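Local structure of Nadp(h)-dependent ketose reductase (Bemisia argentifolii, 1E3J) at residues A[138-150]-A[305-319]. The protein probably reduces ketoses such as fructose to the corresponding polyols using NADPH, as a zinc-containing member of the alcohol dehydrogenase family. Residues are numbered along the deposited sequence; the frame is centred on the assembly and turned at random.
Sequences KLPDNVSLEEGAL and LEMVASGRCNVKQLV. With BO3 (boric acid), chain E.
L150 lays its CB and CD1 along V315, the two side chains running past one another in opposite directions with L150 CB 3.7 Å from V315 CG2. The same CD1 reaches V319 CG2, and helix 151-164 extends this apolar layer, L154 touching both V308 and V315 and L151 touching V308. At the other end, with CG1 of V143 anti to the backbone N (chi1 166°), V143 CG2 packs on the last turn of helix 301-309, 3.7 Å from A309 CA and 3.9 Å from V308 CG1. L305 CD1 lies 3.8 Å from both L139 CD2 and P140 CD. N142, at the third position of the type I turn P140-V143, ties that turn to the helix end: its ND2 donates to A309 O over 2.9 Å, in the carbonyl plane on a lone pair and close to its own amide plane. S144 and E147 form a capping box, in which S144 OG accepts from E147 N while E147 OE1 takes S144 N on its anti lone pair; a second bond, from S144 OG to OE1, comes in 33° out of the carboxylate plane. With OE1 thus held, OE2 faces the other segment, resting against V308 CG1 and receiving a water that in turn accepts from K316 N. K316 NZ, 4.5 Å from E147 OE2, may add a weak electrostatic pull short of a salt bridge. Boric acid lies near S144 and L145; the side chain of L150 is about 10 Å from a bound zinc ion. Residues 305-319 lead from helix 301-309 of the Rossmann-type domain back into the GroES-like catalytic domain, and residues 139-143, with E147 on V308, pack at this return crossing of the two-domain zinc-containing alcohol dehydrogenase fold.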
loop_
_atom_site.group_PDB
_atom_site.type_symbol
_atom_site.label_atom_id
_atom_site.label_comp_id
_atom_site.label_asym_id
_atom_site.label_seq_id
_atom_site.Cartn_x
_atom_site.Cartn_y
_atom_site.Cartn_z
ATOM N N LYS A 138 -0.538 -27.137 11.300
ATOM C CA LYS A 138 0.325 -28.147 11.857
ATOM C C LYS A 138 1.356 -27.505 12.733
ATOM O O LYS A 138 1.922 -26.483 12.362
ATOM C CB LYS A 138 1.008 -28.937 10.733
ATOM C CG LYS A 138 1.886 -30.101 11.240
ATOM C CD LYS A 138 2.265 -31.031 10.073
ATOM C CE LYS A 138 3.487 -31.920 10.393
ATOM N NZ LYS A 138 3.271 -32.879 11.517
ATOM N N LEU A 139 1.618 -28.111 13.882
ATOM C CA LEU A 139 2.612 -27.576 14.820
ATOM C C LEU A 139 3.922 -28.340 14.696
ATOM O O LEU A 139 3.908 -29.526 14.413
ATOM C CB LEU A 139 2.113 -27.712 16.268
ATOM C CG LEU A 139 0.773 -27.070 16.649
ATOM C CD1 LEU A 139 0.427 -27.384 18.120
ATOM C CD2 LEU A 139 0.882 -25.530 16.453
ATOM N N PRO A 140 5.063 -27.660 14.894
ATOM C CA PRO A 140 6.426 -28.199 14.844
ATOM C C PRO A 140 6.639 -28.890 16.177
ATOM O O PRO A 140 5.909 -28.617 17.128
ATOM C CB PRO A 140 7.317 -26.948 14.793
ATOM C CG PRO A 140 6.387 -25.833 14.455
ATOM C CD PRO A 140 5.097 -26.204 15.090
ATOM N N ASP A 141 7.668 -29.726 16.269
ATOM C CA ASP A 141 7.971 -30.456 17.506
ATOM C C ASP A 141 8.202 -29.558 18.721
ATOM O O ASP A 141 7.837 -29.915 19.839
ATOM C CB ASP A 141 9.205 -31.351 17.314
ATOM N N ASN A 142 8.791 -28.388 18.526
ATOM C CA ASN A 142 9.033 -27.552 19.683
ATOM C C ASN A 142 7.859 -26.642 20.077
ATOM O O ASN A 142 8.024 -25.751 20.895
ATOM C CB ASN A 142 10.297 -26.724 19.466
ATOM C CG ASN A 142 10.133 -25.719 18.345
ATOM O OD1 ASN A 142 9.405 -25.980 17.376
ATOM N ND2 ASN A 142 10.817 -24.571 18.458
ATOM N N VAL A 143 6.684 -26.825 19.488
ATOM C CA VAL A 143 5.542 -26.009 19.914
ATOM C C VAL A 143 4.491 -26.957 20.501
ATOM O O VAL A 143 3.947 -27.802 19.813
ATOM C CB VAL A 143 4.903 -25.180 18.756
ATOM C CG1 VAL A 143 3.556 -24.641 19.190
ATOM C CG2 VAL A 143 5.801 -24.019 18.400
ATOM N N SER A 144 4.240 -26.819 21.788
ATOM C CA SER A 144 3.276 -27.665 22.482
ATOM C C SER A 144 1.829 -27.338 22.110
ATOM O O SER A 144 1.515 -26.241 21.627
ATOM C CB SER A 144 3.429 -27.464 23.975
ATOM O OG SER A 144 2.975 -26.159 24.276
ATOM N N LEU A 145 0.947 -28.298 22.359
ATOM C CA LEU A 145 -0.459 -28.121 22.060
ATOM C C LEU A 145 -1.016 -26.968 22.847
ATOM O O LEU A 145 -1.876 -26.252 22.365
ATOM C CB LEU A 145 -1.217 -29.392 22.366
ATOM C CG LEU A 145 -1.030 -30.333 21.188
ATOM C CD1 LEU A 145 -1.253 -31.767 21.656
ATOM C CD2 LEU A 145 -1.994 -29.943 20.087
ATOM N N GLU A 146 -0.506 -26.769 24.049
ATOM C CA GLU A 146 -0.984 -25.665 24.847
ATOM C C GLU A 146 -0.630 -24.343 24.146
ATOM O O GLU A 146 -1.471 -23.446 24.073
ATOM C CB GLU A 146 -0.392 -25.691 26.261
ATOM C CG GLU A 146 -1.132 -24.709 27.175
ATOM C CD GLU A 146 -0.716 -24.790 28.652
ATOM O OE1 GLU A 146 -0.144 -25.830 29.060
ATOM O OE2 GLU A 146 -0.993 -23.821 29.409
ATOM N N GLU A 147 0.615 -24.218 23.675
ATOM C CA GLU A 147 1.038 -23.042 22.942
ATOM C C GLU A 147 0.155 -22.852 21.696
ATOM O O GLU A 147 -0.235 -21.750 21.385
ATOM C CB GLU A 147 2.513 -23.170 22.552
ATOM C CG GLU A 147 3.476 -22.954 23.739
ATOM C CD GLU A 147 4.924 -23.291 23.410
ATOM O OE1 GLU A 147 5.199 -24.395 22.874
ATOM O OE2 GLU A 147 5.800 -22.442 23.684
ATOM N N GLY A 148 -0.178 -23.939 21.002
ATOM C CA GLY A 148 -1.029 -23.830 19.832
ATOM C C GLY A 148 -2.376 -23.206 20.169
ATOM O O GLY A 148 -2.935 -22.434 19.345
ATOM N N ALA A 149 -2.903 -23.514 21.369
ATOM C CA ALA A 149 -4.200 -22.948 21.780
ATOM C C ALA A 149 -4.059 -21.451 21.999
ATOM O O ALA A 149 -4.995 -20.679 21.815
ATOM C CB ALA A 149 -4.761 -23.651 23.118
ATOM N N LEU A 150 -2.874 -21.034 22.374
ATOM C CA LEU A 150 -2.642 -19.619 22.584
ATOM C C LEU A 150 -2.368 -18.833 21.250
ATOM O O LEU A 150 -2.217 -17.594 21.259
ATOM C CB LEU A 150 -1.484 -19.472 23.554
ATOM C CG LEU A 150 -1.795 -20.002 24.984
ATOM C CD1 LEU A 150 -0.489 -20.427 25.653
ATOM C CD2 LEU A 150 -2.545 -18.938 25.809
ATOM N N LEU A 305 2.388 -18.540 14.742
ATOM C CA LEU A 305 3.069 -19.799 14.946
ATOM C C LEU A 305 4.567 -19.602 14.773
ATOM O O LEU A 305 5.345 -20.076 15.608
ATOM C CB LEU A 305 2.536 -20.837 13.976
ATOM C CG LEU A 305 3.346 -22.137 13.937
ATOM C CD1 LEU A 305 3.284 -22.875 15.269
ATOM C CD2 LEU A 305 2.800 -22.988 12.805
ATOM N N GLU A 306 4.977 -18.860 13.734
ATOM C CA GLU A 306 6.418 -18.639 13.545
ATOM C C GLU A 306 7.000 -17.853 14.708
ATOM O O GLU A 306 8.155 -18.097 15.067
ATOM C CB GLU A 306 6.736 -17.900 12.239
ATOM C CG GLU A 306 8.256 -17.729 11.917
ATOM C CD GLU A 306 9.010 -19.063 11.776
ATOM O OE1 GLU A 306 8.443 -20.014 11.212
ATOM O OE2 GLU A 306 10.179 -19.176 12.214
ATOM N N MET A 307 6.236 -16.917 15.299
ATOM C CA MET A 307 6.782 -16.176 16.452
ATOM C C MET A 307 7.048 -17.148 17.629
ATOM O O MET A 307 8.080 -17.083 18.298
ATOM C CB MET A 307 5.824 -15.066 16.940
ATOM C CG MET A 307 5.593 -13.934 15.950
ATOM S SD MET A 307 4.262 -12.862 16.504
ATOM C CE MET A 307 4.245 -11.623 15.243
ATOM N N VAL A 308 6.121 -18.055 17.882
ATOM C CA VAL A 308 6.318 -18.993 18.990
ATOM C C VAL A 308 7.400 -20.046 18.665
ATOM O O VAL A 308 8.256 -20.321 19.496
ATOM C CB VAL A 308 4.986 -19.695 19.342
ATOM C CG1 VAL A 308 5.197 -20.710 20.470
ATOM C CG2 VAL A 308 3.953 -18.657 19.719
ATOM N N ALA A 309 7.369 -20.600 17.450
ATOM C CA ALA A 309 8.320 -21.640 17.020
ATOM C C ALA A 309 9.781 -21.185 16.986
ATOM O O ALA A 309 10.689 -21.948 17.313
ATOM C CB ALA A 309 7.914 -22.191 15.625
ATOM N N SER A 310 10.011 -19.937 16.610
ATOM C CA SER A 310 11.368 -19.410 16.550
ATOM C C SER A 310 11.832 -18.889 17.917
ATOM O O SER A 310 12.969 -18.460 18.070
ATOM C CB SER A 310 11.432 -18.280 15.524
ATOM O OG SER A 310 10.584 -17.205 15.913
ATOM N N GLY A 311 10.949 -18.906 18.909
ATOM C CA GLY A 311 11.342 -18.425 20.233
ATOM C C GLY A 311 11.172 -16.933 20.466
ATOM O O GLY A 311 11.644 -16.419 21.472
ATOM N N ARG A 312 10.486 -16.221 19.575
ATOM C CA ARG A 312 10.312 -14.764 19.776
ATOM C C ARG A 312 9.208 -14.392 20.751
ATOM O O ARG A 312 9.180 -13.281 21.261
ATOM C CB ARG A 312 9.989 -14.060 18.469
ATOM C CG ARG A 312 11.126 -14.041 17.479
ATOM C CD ARG A 312 10.687 -13.253 16.264
ATOM N NE ARG A 312 11.789 -13.017 15.348
ATOM C CZ ARG A 312 12.124 -13.848 14.369
ATOM N NH1 ARG A 312 11.438 -14.969 14.182
ATOM N NH2 ARG A 312 13.132 -13.538 13.570
ATOM N N CYS A 313 8.293 -15.318 20.990
ATOM C CA CYS A 313 7.177 -15.056 21.867
ATOM C C CYS A 313 6.929 -16.215 22.787
ATOM O O CYS A 313 6.683 -17.341 22.341
ATOM C CB CYS A 313 5.898 -14.819 21.054
ATOM S SG CYS A 313 5.990 -13.346 20.109
ATOM N N ASN A 314 7.003 -15.927 24.071
ATOM C CA ASN A 314 6.722 -16.897 25.095
ATOM C C ASN A 314 5.254 -16.611 25.377
ATOM O O ASN A 314 4.930 -15.592 25.987
ATOM C CB ASN A 314 7.534 -16.575 26.348
ATOM C CG ASN A 314 7.114 -17.430 27.554
ATOM O OD1 ASN A 314 5.971 -17.920 27.623
ATOM N ND2 ASN A 314 8.035 -17.585 28.524
ATOM N N VAL A 315 4.349 -17.460 24.916
ATOM C CA VAL A 315 2.950 -17.200 25.215
ATOM C C VAL A 315 2.506 -18.076 26.379
ATOM O O VAL A 315 1.495 -17.800 27.000
ATOM C CB VAL A 315 2.015 -17.475 23.997
ATOM C CG1 VAL A 315 2.282 -16.455 22.890
ATOM C CG2 VAL A 315 2.212 -18.881 23.489
ATOM N N LYS A 316 3.272 -19.129 26.669
ATOM C CA LYS A 316 2.927 -20.048 27.748
ATOM C C LYS A 316 2.840 -19.328 29.099
ATOM O O LYS A 316 2.000 -19.673 29.937
ATOM C CB LYS A 316 3.936 -21.225 27.803
ATOM C CG LYS A 316 5.358 -20.868 28.298
ATOM C CD LYS A 316 6.448 -21.864 27.788
ATOM C CE LYS A 316 6.111 -23.342 28.104
ATOM N NZ LYS A 316 7.071 -24.345 27.503
ATOM N N GLN A 317 3.668 -18.309 29.303
ATOM C CA GLN A 317 3.636 -17.571 30.565
ATOM C C GLN A 317 2.293 -16.881 30.761
ATOM O O GLN A 317 2.063 -16.282 31.802
ATOM C CB GLN A 317 4.713 -16.488 30.591
ATOM C CG GLN A 317 4.394 -15.277 29.683
ATOM C CD GLN A 317 5.609 -14.395 29.487
ATOM O OE1 GLN A 317 6.111 -13.812 30.449
ATOM N NE2 GLN A 317 6.110 -14.306 28.239
ATOM N N LEU A 318 1.416 -16.942 29.767
ATOM C CA LEU A 318 0.121 -16.267 29.858
ATOM C C LEU A 318 -0.909 -17.098 30.599
ATOM O O LEU A 318 -1.914 -16.588 31.083
ATOM C CB LEU A 318 -0.419 -15.954 28.452
ATOM C CG LEU A 318 -0.222 -14.582 27.791
ATOM C CD1 LEU A 318 0.941 -13.836 28.393
ATOM C CD2 LEU A 318 -0.033 -14.794 26.278
ATOM N N VAL A 319 -0.691 -18.392 30.654
ATOM C CA VAL A 319 -1.656 -19.233 31.344
ATOM C C VAL A 319 -1.494 -19.082 32.876
ATOM O O VAL A 319 -0.477 -19.483 33.419
ATOM C CB VAL A 319 -1.426 -20.684 30.942
ATOM C CG1 VAL A 319 -2.413 -21.620 31.668
ATOM C CG2 VAL A 319 -1.554 -20.788 29.431
HETATM B B BO3 E . 1.955 -31.811 24.044
HETATM O O1 BO3 E . 1.776 -33.061 23.556
HETATM O O2 BO3 E . 2.997 -31.074 23.648
HETATM O O3 BO3 E . 1.087 -31.303 24.931
HETATM O O HOH W 1 5.664 -19.948 25.048
#